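Local coordinates for venom allergen-like (VAL) 4 protein (Schistosoma mansoni, PDB 4P27) that probably binds lipids as a member of the SCP/TAPS (CAP) family that lacks the prototypical CAP motifs, at residues Lys17-Val22 with Lys34-Leu39; Lys40-Leu45 with Gly69-Ile74; Gln76-Tyr81 with Leu135-Tyr140; Lys96-Glu101 with Asp147-Ala152. One frame throughout, in Å; residues are numbered along the deposited sequence.

Contact 1 of 4, residues Lys17-Val22 with Lys34-Leu39; sequences KVRKDV and KNLTKL. With NAG (2-acetamido-2-deoxy-beta-D-glucopyranose), chain B.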
# COMPACT_ATOMS: atom_id res chain seq x y z
N LYS A 17 4.30 3.38 9.63
CA LYS A 17 3.54 4.17 10.56
C LYS A 17 2.01 3.86 10.46
O LYS A 17 1.35 3.79 11.47
CB LYS A 17 3.67 5.66 10.23
CG LYS A 17 3.23 6.50 11.43
CD LYS A 17 2.37 7.65 11.01
CE LYS A 17 1.80 8.36 12.23
NZ LYS A 17 0.55 9.05 11.77
N VAL A 18 1.45 3.82 9.23
CA VAL A 18 0.03 3.41 9.04
C VAL A 18 -0.29 2.06 9.76
O VAL A 18 -1.26 1.90 10.47
CB VAL A 18 -0.29 3.29 7.56
CG1 VAL A 18 -1.64 2.62 7.25
CG2 VAL A 18 -0.27 4.69 7.00
N ARG A 19 0.58 1.10 9.61
CA ARG A 19 0.35 -0.22 10.13
C ARG A 19 0.47 -0.21 11.66
O ARG A 19 -0.28 -0.90 12.35
CB ARG A 19 1.42 -1.18 9.52
CG ARG A 19 0.97 -1.54 8.07
CD ARG A 19 2.04 -2.28 7.30
NE ARG A 19 2.08 -3.74 7.56
CZ ARG A 19 1.29 -4.63 6.96
NH1 ARG A 19 1.49 -5.90 7.20
NH2 ARG A 19 0.38 -4.26 6.04
N LYS A 20 1.45 0.57 12.18
CA LYS A 20 1.53 0.76 13.63
C LYS A 20 0.29 1.46 14.17
O LYS A 20 -0.19 1.03 15.14
CB LYS A 20 2.78 1.58 14.05
CG LYS A 20 2.98 1.54 15.56
CD LYS A 20 4.40 1.90 15.98
CE LYS A 20 4.43 2.29 17.45
NZ LYS A 20 5.83 2.49 17.89
N ASP A 21 -0.14 2.57 13.55
CA ASP A 21 -1.34 3.24 13.91
C ASP A 21 -2.60 2.36 13.93
O ASP A 21 -3.39 2.47 14.89
CB ASP A 21 -1.61 4.31 12.92
CG ASP A 21 -0.74 5.53 13.13
OD1 ASP A 21 -0.02 5.54 14.11
OD2 ASP A 21 -0.81 6.45 12.32
N VAL A 22 -2.84 1.56 12.86
CA VAL A 22 -4.06 0.72 12.82
C VAL A 22 -4.02 -0.33 13.96
O VAL A 22 -5.09 -0.61 14.54
CB VAL A 22 -4.35 0.10 11.41
CG1 VAL A 22 -3.47 -1.09 11.09
CG2 VAL A 22 -5.83 -0.27 11.27
N LYS A 34 -5.37 -6.94 15.30
CA LYS A 34 -4.76 -7.82 16.27
C LYS A 34 -3.29 -8.11 15.96
O LYS A 34 -2.44 -8.14 16.88
CB LYS A 34 -5.50 -9.15 16.34
CG LYS A 34 -5.03 -10.08 17.48
CD LYS A 34 -5.52 -11.49 17.20
CE LYS A 34 -6.09 -12.20 18.42
NZ LYS A 34 -5.30 -13.44 18.55
N ASN A 35 -2.97 -8.36 14.70
CA ASN A 35 -1.62 -8.68 14.27
C ASN A 35 -1.41 -8.12 12.80
O ASN A 35 -2.39 -8.08 12.03
CB ASN A 35 -1.43 -10.18 14.22
CG ASN A 35 -0.03 -10.55 13.71
OD1 ASN A 35 0.94 -10.34 14.45
ND2 ASN A 35 0.09 -11.01 12.43
N LEU A 36 -0.19 -7.73 12.42
CA LEU A 36 0.14 -7.42 11.00
C LEU A 36 1.56 -7.88 10.88
O LEU A 36 2.34 -7.66 11.78
CB LEU A 36 0.08 -5.91 10.75
CG LEU A 36 -1.26 -5.26 10.90
CD1 LEU A 36 -1.08 -3.77 10.64
CD2 LEU A 36 -2.38 -5.90 10.05
N THR A 37 1.90 -8.57 9.80
CA THR A 37 3.26 -8.90 9.60
C THR A 37 4.09 -7.59 9.44
O THR A 37 3.59 -6.61 8.81
CB THR A 37 3.32 -9.77 8.33
OG1 THR A 37 2.42 -10.84 8.56
CG2 THR A 37 4.70 -10.37 8.09
N LYS A 38 5.33 -7.57 9.96
CA LYS A 38 6.28 -6.45 9.75
C LYS A 38 6.70 -6.41 8.30
O LYS A 38 7.12 -7.44 7.77
CB LYS A 38 7.62 -6.60 10.53
CG LYS A 38 7.55 -6.53 12.04
CD LYS A 38 7.03 -5.20 12.54
CE LYS A 38 6.08 -5.45 13.69
NZ LYS A 38 6.49 -4.56 14.82
N LEU A 39 6.64 -5.22 7.68
CA LEU A 39 6.99 -5.11 6.27
C LEU A 39 8.48 -5.12 6.14
O LEU A 39 9.10 -4.42 6.84
CB LEU A 39 6.51 -3.74 5.76
CG LEU A 39 5.04 -3.59 5.54
CD1 LEU A 39 4.74 -2.20 4.92
CD2 LEU A 39 4.50 -4.74 4.66
C1 NAG B . -4.63 -12.28 8.78
C2 NAG B . -4.16 -13.38 9.75
C3 NAG B . -4.98 -14.63 9.66
C4 NAG B . -6.43 -14.26 9.78
C5 NAG B . -6.78 -13.33 8.64
C6 NAG B . -8.27 -13.10 8.66
C7 NAG B . -1.83 -13.08 10.03
C8 NAG B . -0.46 -13.49 9.64
N2 NAG B . -2.80 -13.78 9.53
O3 NAG B . -4.58 -15.52 10.70
O4 NAG B . -7.21 -15.41 9.72
O5 NAG B . -6.04 -12.14 8.77
O6 NAG B . -8.66 -12.15 7.69
O7 NAG B . -1.98 -12.15 10.76
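Helix 6-22 of the CAP domain meets the loop that leads into strand 40-41 mainly through Arg19, whose guanidinium slips between Leu36 and Leu39. Leu39 lies on one face, with CD2 over the centre of the group and CG 3.6 Å from Arg19 NE; CB of Leu36 lies over the opposite face, 3.8 Å from Arg19 NH1. At the edge, Arg19 NH1 donates to Thr37 O at 2.7 Å in a nearly straight bond (175° at the hydrogen); the oxygen lies in the guanidinium plane, and NH1 comes in the carbonyl plane, on a lone pair of that oxygen. A bend at chi3 (84°) turns the flat group into this slot. In the fold, Arg19 also reaches the end of helix 110-115, because its NH2 is bonded to the carbonyls of Met115 and Trp117; one cation thus gathers three backbone oxygens, which should restrict its rotation. Nearer the helix end, CG1 of Val22 meets CD1 of Leu36 at 3.6 Å, the side chains crossing at about a right angle. CD1 of Leu36 also lies 3.4 Å from Arg19 O. Asn35 ND2 donates to O7 of the N-acetylglucosamine on Asn118 at 2.9 Å.

Contact 2 of 4, residues Lys40-Leu45 with Gly69-Ile74; sequences KWNKLL and GDFESI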
# COMPACT_ATOMS: atom_id res chain seq x y z
N LYS A 40 9.05 -5.82 5.17
CA LYS A 40 10.46 -5.67 4.84
C LYS A 40 10.59 -5.19 3.41
O LYS A 40 9.88 -5.63 2.54
CB LYS A 40 11.16 -7.03 4.92
CG LYS A 40 11.31 -7.46 6.37
CD LYS A 40 11.47 -8.97 6.50
CE LYS A 40 11.80 -9.67 5.19
NZ LYS A 40 10.59 -10.46 4.82
N TRP A 41 11.51 -4.27 3.18
CA TRP A 41 11.73 -3.74 1.86
C TRP A 41 12.30 -4.79 0.98
O TRP A 41 13.05 -5.57 1.45
CB TRP A 41 12.75 -2.61 1.95
CG TRP A 41 12.89 -1.89 0.65
CD1 TRP A 41 13.84 -2.11 -0.32
CD2 TRP A 41 12.04 -0.85 0.15
NE1 TRP A 41 13.64 -1.23 -1.39
CE2 TRP A 41 12.55 -0.44 -1.10
CE3 TRP A 41 10.92 -0.20 0.68
CZ2 TRP A 41 11.95 0.58 -1.88
CZ3 TRP A 41 10.32 0.88 -0.12
CH2 TRP A 41 10.86 1.23 -1.34
N ASN A 42 12.00 -4.81 -0.31
CA ASN A 42 12.47 -5.88 -1.16
C ASN A 42 12.90 -5.28 -2.47
O ASN A 42 12.16 -4.51 -3.11
CB ASN A 42 11.40 -6.88 -1.46
CG ASN A 42 11.89 -7.96 -2.43
OD1 ASN A 42 11.83 -7.86 -3.65
ND2 ASN A 42 12.30 -9.06 -1.85
N LYS A 43 14.13 -5.57 -2.87
CA LYS A 43 14.84 -4.77 -3.91
C LYS A 43 14.24 -5.11 -5.24
O LYS A 43 14.11 -4.26 -6.12
CB LYS A 43 16.33 -5.18 -3.95
CG LYS A 43 17.33 -4.08 -4.23
CD LYS A 43 18.26 -3.89 -3.03
CE LYS A 43 19.68 -4.32 -3.37
NZ LYS A 43 20.52 -4.43 -2.14
N LEU A 44 13.89 -6.39 -5.41
CA LEU A 44 13.27 -6.87 -6.64
C LEU A 44 11.85 -6.24 -6.89
O LEU A 44 11.50 -5.86 -8.05
CB LEU A 44 13.17 -8.41 -6.64
CG LEU A 44 13.46 -9.17 -7.93
CD1 LEU A 44 12.94 -10.61 -7.84
CD2 LEU A 44 13.03 -8.43 -9.23
N LEU A 45 11.04 -6.17 -5.84
CA LEU A 45 9.74 -5.50 -5.94
C LEU A 45 10.00 -4.00 -6.35
O LEU A 45 9.27 -3.46 -7.21
CB LEU A 45 9.00 -5.60 -4.65
CG LEU A 45 8.42 -6.90 -4.10
CD1 LEU A 45 7.63 -6.57 -2.84
CD2 LEU A 45 7.49 -7.58 -5.15
N GLY A 69 10.10 -12.06 -9.86
CA GLY A 69 10.85 -13.20 -9.26
C GLY A 69 9.97 -14.36 -9.07
O GLY A 69 9.21 -14.66 -10.00
N ASP A 70 9.98 -14.95 -7.87
CA ASP A 70 9.18 -16.12 -7.49
C ASP A 70 7.93 -15.80 -6.75
O ASP A 70 7.21 -16.75 -6.32
CB ASP A 70 9.98 -17.11 -6.56
CG ASP A 70 11.27 -17.54 -7.25
OD1 ASP A 70 11.24 -17.76 -8.51
OD2 ASP A 70 12.31 -17.52 -6.58
N PHE A 71 7.62 -14.52 -6.56
CA PHE A 71 6.44 -14.24 -5.71
C PHE A 71 5.21 -14.86 -6.34
O PHE A 71 4.91 -14.59 -7.49
CB PHE A 71 6.28 -12.71 -5.57
CG PHE A 71 7.40 -12.09 -4.73
CD1 PHE A 71 7.53 -12.39 -3.39
CD2 PHE A 71 8.34 -11.24 -5.34
CE1 PHE A 71 8.55 -11.83 -2.62
CE2 PHE A 71 9.34 -10.66 -4.57
CZ PHE A 71 9.47 -10.98 -3.23
N GLU A 72 4.43 -15.59 -5.58
CA GLU A 72 3.15 -16.10 -6.07
C GLU A 72 2.09 -15.09 -6.31
O GLU A 72 1.15 -15.37 -7.06
CB GLU A 72 2.54 -17.00 -4.98
CG GLU A 72 3.44 -18.12 -4.59
CD GLU A 72 3.14 -19.34 -5.41
OE1 GLU A 72 2.11 -19.32 -6.13
OE2 GLU A 72 3.90 -20.32 -5.31
N SER A 73 2.07 -14.04 -5.49
CA SER A 73 1.05 -13.05 -5.69
C SER A 73 1.63 -11.68 -5.40
O SER A 73 2.43 -11.55 -4.48
CB SER A 73 -0.22 -13.41 -4.89
OG SER A 73 -0.27 -12.74 -3.69
N ILE A 74 1.27 -10.69 -6.22
CA ILE A 74 1.82 -9.35 -6.09
C ILE A 74 0.59 -8.44 -5.99
O ILE A 74 -0.31 -8.56 -6.82
CB ILE A 74 2.66 -8.98 -7.35
CG1 ILE A 74 4.00 -9.77 -7.38
CG2 ILE A 74 2.92 -7.45 -7.42
CD1 ILE A 74 4.98 -9.40 -6.24
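Asn42 and Phe71 approach from opposite directions, the asparagine amide meeting the outer rim of the ring, planes 76° apart. With CG placed opposite the backbone N (chi1 177°), the side chain runs from CB toward segment 69-74. CG comes to 4.0 Å from Phe71 CZ. At the tip, ND2 lies at the ring edge, in the ring plane and 3.7 Å from Phe71 CZ, while OD1 stays 3.9 Å from Phe71 CE2 and accepts from Leu45 N at 2.9 Å. That bond has an angle of 161° at the hydrogen and makes Asn42 the N-cap of helix 43-54. In the first turn, Leu45 CD2 touches two side chains, 3.6 Å from Phe71 CE2 and 3.3 Å from Ile74 CD1, the latter closer than usual for two carbons; Leu45 crosses Phe71 obliquely and slides past Ile74 in the opposite direction. Leu44 CD1 rests 3.6 Å from Gly69 CA, where the loop backbone has a positive phi. Phe71 also packs on Glu122 and Ala141, which places this loop beside the central sheet. The capping bond occupies OD1 within its own segment; what crosses is apolar packing plus an amide N at a ring edge, so van der Waals contact probably dominates.

Contact 3 of 4, residues Gln76-Tyr81 with Leu135-Tyr140; sequences QNLADY and LIVCNY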
# COMPACT_ATOMS: atom_id res chain seq x y z
N GLN A 76 -0.49 -4.14 -5.84
CA GLN A 76 0.11 -2.90 -6.36
C GLN A 76 -0.79 -1.72 -5.99
O GLN A 76 -2.01 -1.81 -6.06
CB GLN A 76 0.31 -3.01 -7.86
CG GLN A 76 1.13 -1.87 -8.45
CD GLN A 76 1.47 -2.17 -9.92
OE1 GLN A 76 0.64 -1.91 -10.76
NE2 GLN A 76 2.59 -2.84 -10.18
N ASN A 77 -0.18 -0.64 -5.55
CA ASN A 77 -0.91 0.62 -5.39
C ASN A 77 -0.22 1.61 -6.36
O ASN A 77 1.03 1.62 -6.49
CB ASN A 77 -0.67 1.17 -3.96
CG ASN A 77 -1.59 0.54 -2.93
OD1 ASN A 77 -2.48 -0.20 -3.29
ND2 ASN A 77 -1.36 0.79 -1.64
N LEU A 78 -1.02 2.44 -7.01
CA LEU A 78 -0.51 3.45 -7.96
C LEU A 78 -0.96 4.85 -7.55
O LEU A 78 -2.06 5.05 -6.90
CB LEU A 78 -1.07 3.17 -9.36
CG LEU A 78 -0.81 1.85 -10.06
CD1 LEU A 78 -1.62 1.76 -11.38
CD2 LEU A 78 0.66 1.64 -10.34
N ALA A 79 -0.13 5.87 -7.84
CA ALA A 79 -0.56 7.24 -7.51
C ALA A 79 -0.04 8.18 -8.62
O ALA A 79 1.02 7.92 -9.21
CB ALA A 79 -0.12 7.69 -6.14
N ASP A 80 -0.85 9.18 -8.98
CA ASP A 80 -0.42 10.09 -10.05
C ASP A 80 -0.54 11.40 -9.31
O ASP A 80 -1.63 11.82 -9.05
CB ASP A 80 -1.37 10.04 -11.26
CG ASP A 80 -1.05 11.17 -12.32
OD1 ASP A 80 0.02 11.87 -12.20
OD2 ASP A 80 -1.82 11.30 -13.31
N TYR A 81 0.59 11.96 -8.82
CA TYR A 81 0.47 13.00 -7.79
C TYR A 81 1.68 13.93 -7.76
O TYR A 81 2.84 13.49 -8.04
CB TYR A 81 0.41 12.39 -6.40
CG TYR A 81 -0.85 12.63 -5.72
CD1 TYR A 81 -1.95 11.82 -6.03
CD2 TYR A 81 -0.98 13.63 -4.76
CE1 TYR A 81 -3.14 11.96 -5.41
CE2 TYR A 81 -2.22 13.82 -4.15
CZ TYR A 81 -3.27 12.96 -4.50
OH TYR A 81 -4.52 13.01 -3.97
N LEU A 135 4.53 9.51 -11.30
CA LEU A 135 3.93 8.19 -11.25
C LEU A 135 4.64 7.40 -10.11
O LEU A 135 5.83 7.17 -10.18
CB LEU A 135 4.13 7.51 -12.59
CG LEU A 135 3.44 6.11 -12.64
CD1 LEU A 135 1.97 6.14 -12.21
CD2 LEU A 135 3.46 5.69 -14.07
N ILE A 136 3.91 7.12 -9.03
CA ILE A 136 4.40 6.25 -7.94
C ILE A 136 3.74 4.83 -8.00
O ILE A 136 2.51 4.73 -8.15
CB ILE A 136 4.04 6.89 -6.63
CG1 ILE A 136 4.60 8.33 -6.62
CG2 ILE A 136 4.52 6.03 -5.45
CD1 ILE A 136 3.83 9.21 -5.67
N VAL A 137 4.59 3.78 -7.98
CA VAL A 137 4.19 2.37 -8.05
C VAL A 137 4.72 1.77 -6.75
O VAL A 137 5.91 1.88 -6.53
CB VAL A 137 4.82 1.65 -9.23
CG1 VAL A 137 4.41 0.16 -9.31
CG2 VAL A 137 4.45 2.41 -10.53
N CYS A 138 3.84 1.20 -5.89
CA CYS A 138 4.27 0.29 -4.78
C CYS A 138 3.79 -1.08 -5.10
O CYS A 138 2.61 -1.24 -5.49
CB CYS A 138 3.69 0.69 -3.43
SG CYS A 138 4.54 2.11 -2.69
N ASN A 139 4.73 -2.03 -5.00
CA ASN A 139 4.46 -3.46 -5.11
C ASN A 139 4.53 -4.07 -3.74
O ASN A 139 5.35 -3.66 -2.90
CB ASN A 139 5.40 -4.21 -6.04
CG ASN A 139 5.19 -3.81 -7.47
OD1 ASN A 139 4.06 -3.59 -7.86
ND2 ASN A 139 6.30 -3.67 -8.27
N TYR A 140 3.63 -5.04 -3.52
CA TYR A 140 3.48 -5.67 -2.21
C TYR A 140 3.42 -7.24 -2.47
O TYR A 140 2.83 -7.68 -3.42
CB TYR A 140 2.16 -5.28 -1.59
CG TYR A 140 1.97 -3.79 -1.43
CD1 TYR A 140 1.45 -3.00 -2.50
CD2 TYR A 140 2.33 -3.13 -0.21
CE1 TYR A 140 1.26 -1.61 -2.36
CE2 TYR A 140 2.13 -1.72 -0.06
CZ TYR A 140 1.64 -0.99 -1.15
OH TYR A 140 1.44 0.37 -1.05
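Gln76 and Asn139 face each other as a non-hydrogen-bonded pair at one end of two antiparallel strands, whose axes come within 4.8 Å at 169° between directions. Their amides, lying side by side, supply a bond of their own: Gln76 NE2 donates to Asn139 OD1 at 2.8 Å, lying on a lone pair of that oxygen, and an extended Gln76 chain carries it there. The other ends are engaged as well, Gln76 OE1 by Gln52 NE2 and Asn139 ND2 by Leu45 O. Along the backbone, the hydrogen-bonded pairs are reciprocal. Asn77 N gives to Cys138 O and Cys138 N to Asn77 O, both at 2.9 Å; Ala79 N gives to Ile136 O at 2.9 Å, and Ile136 N returns to Ala79 O at 3.0 Å. In between, Leu78 CA brings its hydrogen to Ile136 O (3.3 Å), a CA-H...O contact. Asn77 ND2 is bonded to Asn111 O, and Tyr140 OH to His15 NE2. Strand 75-81 borders the sheet of this alpha-beta-alpha sandwich. Helix 43-54 packs against the face bearing Leu78, Val137 and Asn139, while helices 84-93 and 110-115 cover that of Asn77, Ala79 and Ile136, where Cys138 is disulfide-bonded to Cys125 of strand 122-130.

Contact 4 of 4, residues Lys96-Glu101 with Asp147-Ala152; sequences KNYNFE and DRPYEA. With NAG (2-acetamido-2-deoxy-beta-D-glucopyranose), chain B.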
# COMPACT_ATOMS: atom_id res chain seq x y z
N LYS A 96 -11.71 6.36 4.99
CA LYS A 96 -13.04 6.97 5.14
C LYS A 96 -14.12 6.24 4.35
O LYS A 96 -15.27 6.44 4.63
CB LYS A 96 -13.00 8.41 4.71
CG LYS A 96 -12.16 9.20 5.68
CD LYS A 96 -11.65 10.50 5.11
CE LYS A 96 -11.30 11.31 6.34
NZ LYS A 96 -10.30 12.36 6.07
N ASN A 97 -13.74 5.41 3.38
CA ASN A 97 -14.69 4.80 2.51
C ASN A 97 -14.91 3.39 2.92
O ASN A 97 -15.71 2.70 2.29
CB ASN A 97 -14.19 4.79 1.07
CG ASN A 97 -13.83 6.18 0.55
OD1 ASN A 97 -14.44 7.17 0.92
ND2 ASN A 97 -12.82 6.25 -0.30
N TYR A 98 -14.16 2.90 3.91
CA TYR A 98 -14.14 1.43 4.13
C TYR A 98 -14.95 1.04 5.35
O TYR A 98 -14.81 1.65 6.34
CB TYR A 98 -12.70 0.91 4.25
CG TYR A 98 -12.66 -0.57 4.43
CD1 TYR A 98 -13.20 -1.45 3.44
CD2 TYR A 98 -12.14 -1.13 5.58
CE1 TYR A 98 -13.17 -2.80 3.59
CE2 TYR A 98 -12.09 -2.52 5.74
CZ TYR A 98 -12.61 -3.33 4.73
OH TYR A 98 -12.62 -4.68 4.91
N ASN A 99 -15.86 0.07 5.23
CA ASN A 99 -16.53 -0.52 6.36
C ASN A 99 -16.05 -1.89 6.62
O ASN A 99 -16.43 -2.83 5.93
CB ASN A 99 -18.07 -0.58 6.15
CG ASN A 99 -18.86 -1.20 7.34
OD1 ASN A 99 -18.36 -1.96 8.15
ND2 ASN A 99 -20.13 -0.97 7.34
N PHE A 100 -15.30 -2.04 7.71
CA PHE A 100 -14.71 -3.31 8.02
C PHE A 100 -15.78 -4.39 8.33
O PHE A 100 -15.69 -5.57 7.90
CB PHE A 100 -13.77 -3.04 9.21
CG PHE A 100 -12.99 -4.22 9.65
CD1 PHE A 100 -13.60 -5.25 10.40
CD2 PHE A 100 -11.63 -4.32 9.32
CE1 PHE A 100 -12.87 -6.35 10.80
CE2 PHE A 100 -10.93 -5.46 9.70
CZ PHE A 100 -11.53 -6.44 10.47
N GLU A 101 -16.77 -4.02 9.16
CA GLU A 101 -17.82 -5.04 9.60
C GLU A 101 -18.50 -5.71 8.40
O GLU A 101 -18.49 -6.97 8.24
CB GLU A 101 -18.91 -4.32 10.37
CG GLU A 101 -18.49 -3.95 11.74
CD GLU A 101 -19.70 -3.57 12.60
OE1 GLU A 101 -20.69 -4.32 12.62
OE2 GLU A 101 -19.68 -2.51 13.26
N ASP A 147 -11.19 -10.01 0.69
CA ASP A 147 -11.47 -10.05 2.18
C ASP A 147 -11.10 -8.82 2.97
O ASP A 147 -10.60 -7.79 2.39
CB ASP A 147 -10.70 -11.19 2.81
CG ASP A 147 -11.09 -12.54 2.16
OD1 ASP A 147 -12.21 -12.57 1.67
OD2 ASP A 147 -10.30 -13.49 2.06
N ARG A 148 -11.35 -8.96 4.29
CA ARG A 148 -10.98 -7.92 5.26
C ARG A 148 -9.46 -7.96 5.40
O ARG A 148 -8.80 -9.04 5.29
CB ARG A 148 -11.73 -8.15 6.59
CG ARG A 148 -13.25 -7.88 6.50
CD ARG A 148 -13.94 -8.46 7.75
NE ARG A 148 -15.38 -8.19 7.69
CZ ARG A 148 -16.20 -9.06 7.07
NH1 ARG A 148 -15.72 -10.17 6.56
NH2 ARG A 148 -17.46 -8.83 6.97
N PRO A 149 -8.85 -6.81 5.68
CA PRO A 149 -7.36 -6.80 5.71
C PRO A 149 -6.65 -7.50 6.85
O PRO A 149 -5.45 -7.82 6.73
CB PRO A 149 -7.03 -5.30 5.72
CG PRO A 149 -8.28 -4.63 6.30
CD PRO A 149 -9.44 -5.47 5.83
N TYR A 150 -7.36 -7.70 7.97
CA TYR A 150 -6.78 -8.21 9.21
C TYR A 150 -7.86 -8.72 10.22
O TYR A 150 -9.06 -8.47 10.07
CB TYR A 150 -5.88 -7.15 9.89
CG TYR A 150 -6.59 -5.80 10.17
CD1 TYR A 150 -7.45 -5.65 11.26
CD2 TYR A 150 -6.36 -4.70 9.34
CE1 TYR A 150 -8.11 -4.42 11.50
CE2 TYR A 150 -6.98 -3.47 9.57
CZ TYR A 150 -7.86 -3.34 10.67
OH TYR A 150 -8.53 -2.13 10.83
N GLU A 151 -7.42 -9.33 11.31
CA GLU A 151 -8.36 -9.69 12.39
C GLU A 151 -8.45 -8.53 13.37
O GLU A 151 -7.40 -8.03 13.79
CB GLU A 151 -7.77 -10.77 13.19
CG GLU A 151 -7.80 -12.16 12.64
CD GLU A 151 -7.25 -13.10 13.72
OE1 GLU A 151 -7.24 -12.71 14.92
OE2 GLU A 151 -6.78 -14.19 13.38
N ALA A 152 -9.65 -8.15 13.76
CA ALA A 152 -9.83 -7.09 14.77
C ALA A 152 -9.42 -7.55 16.20
O ALA A 152 -9.34 -8.75 16.47
CB ALA A 152 -11.29 -6.65 14.77
C1 NAG B . -4.63 -12.28 8.78
C2 NAG B . -4.16 -13.38 9.75
C3 NAG B . -4.98 -14.63 9.66
C4 NAG B . -6.43 -14.26 9.78
C5 NAG B . -6.78 -13.33 8.64
C6 NAG B . -8.27 -13.10 8.66
C7 NAG B . -1.83 -13.08 10.03
C8 NAG B . -0.46 -13.49 9.64
N2 NAG B . -2.80 -13.78 9.53
O3 NAG B . -4.58 -15.52 10.70
O4 NAG B . -7.21 -15.41 9.72
O5 NAG B . -6.04 -12.14 8.77
O6 NAG B . -8.66 -12.15 7.69
O7 NAG B . -1.98 -12.15 10.76
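Three flat groups meet at Phe100, Tyr150 and Arg148. Over one face of the Phe100 ring lies Arg148 CD, 4.2 Å from the centroid and 25° off the normal, a CH-pi contact offset toward the rim. At the edge of the same ring, Phe100 CZ stands 3.2 Å from Tyr150 O, near the ring plane. Tyr150 in turn offers a face: Phe100 CE2 sits above it, 3.5 Å from Tyr150 CE1. The two rings meet obliquely, their planes 35° and their centroids 5.1 Å apart. The Arg148 guanidinium uses its edge, where the carbonyls of two successive residues gather. Arg148 NE donates to Phe100 O at 2.6 Å, bent to 139° at the hydrogen, with the oxygen tilted out of the guanidinium plane; NH2 approaches Glu101 O at a separation too short to be trusted in detail. An extended chain from CG to NE lets the arginine cross the phenylalanine at about a right angle and reach both oxygens.

The contact ties the end of the small two-stranded sheet, 98-99 with 104-105, to the tail that follows strand 133-141. Tyr98 and Pro149 come from opposite directions, the tyrosine OH 3.4 Å from Pro149 CD, while that hydroxyl is bonded to Asn103 OD1. Tyr150 OH is likewise held by Pro31 O. Phe100 CE1 reaches Ala152 CB at 4.3 Å, farther along the tail. Beyond this, Glu151 turns away from segment 96-101 and brings its CG and OE2 to C4 of the N-acetylglucosamine, OE2 lying 3.6 Å from that carbon.

From the N terminus, contact 1 closes first, in series with all the others, folding the loop after helix 6-22 back on that helix. Contact 2 opens at once with 40-45 and closes after helix 43-54 and the long loop behind it. None is nested, and only contacts 3 and 4 cross: 76-81 and 96-101 come in turn, followed by their partners 135-140 and 147-152 in the same order. Two of the pairs touch in space. Ile74 CD1 lies 3.9 Å from Tyr140 O, joining contacts 2 and 3 beside the central sheet; Lys34 N lies 2.8 Å from Glu151 O, a probable hydrogen bond linking contacts 1 and 4, which share the glycan.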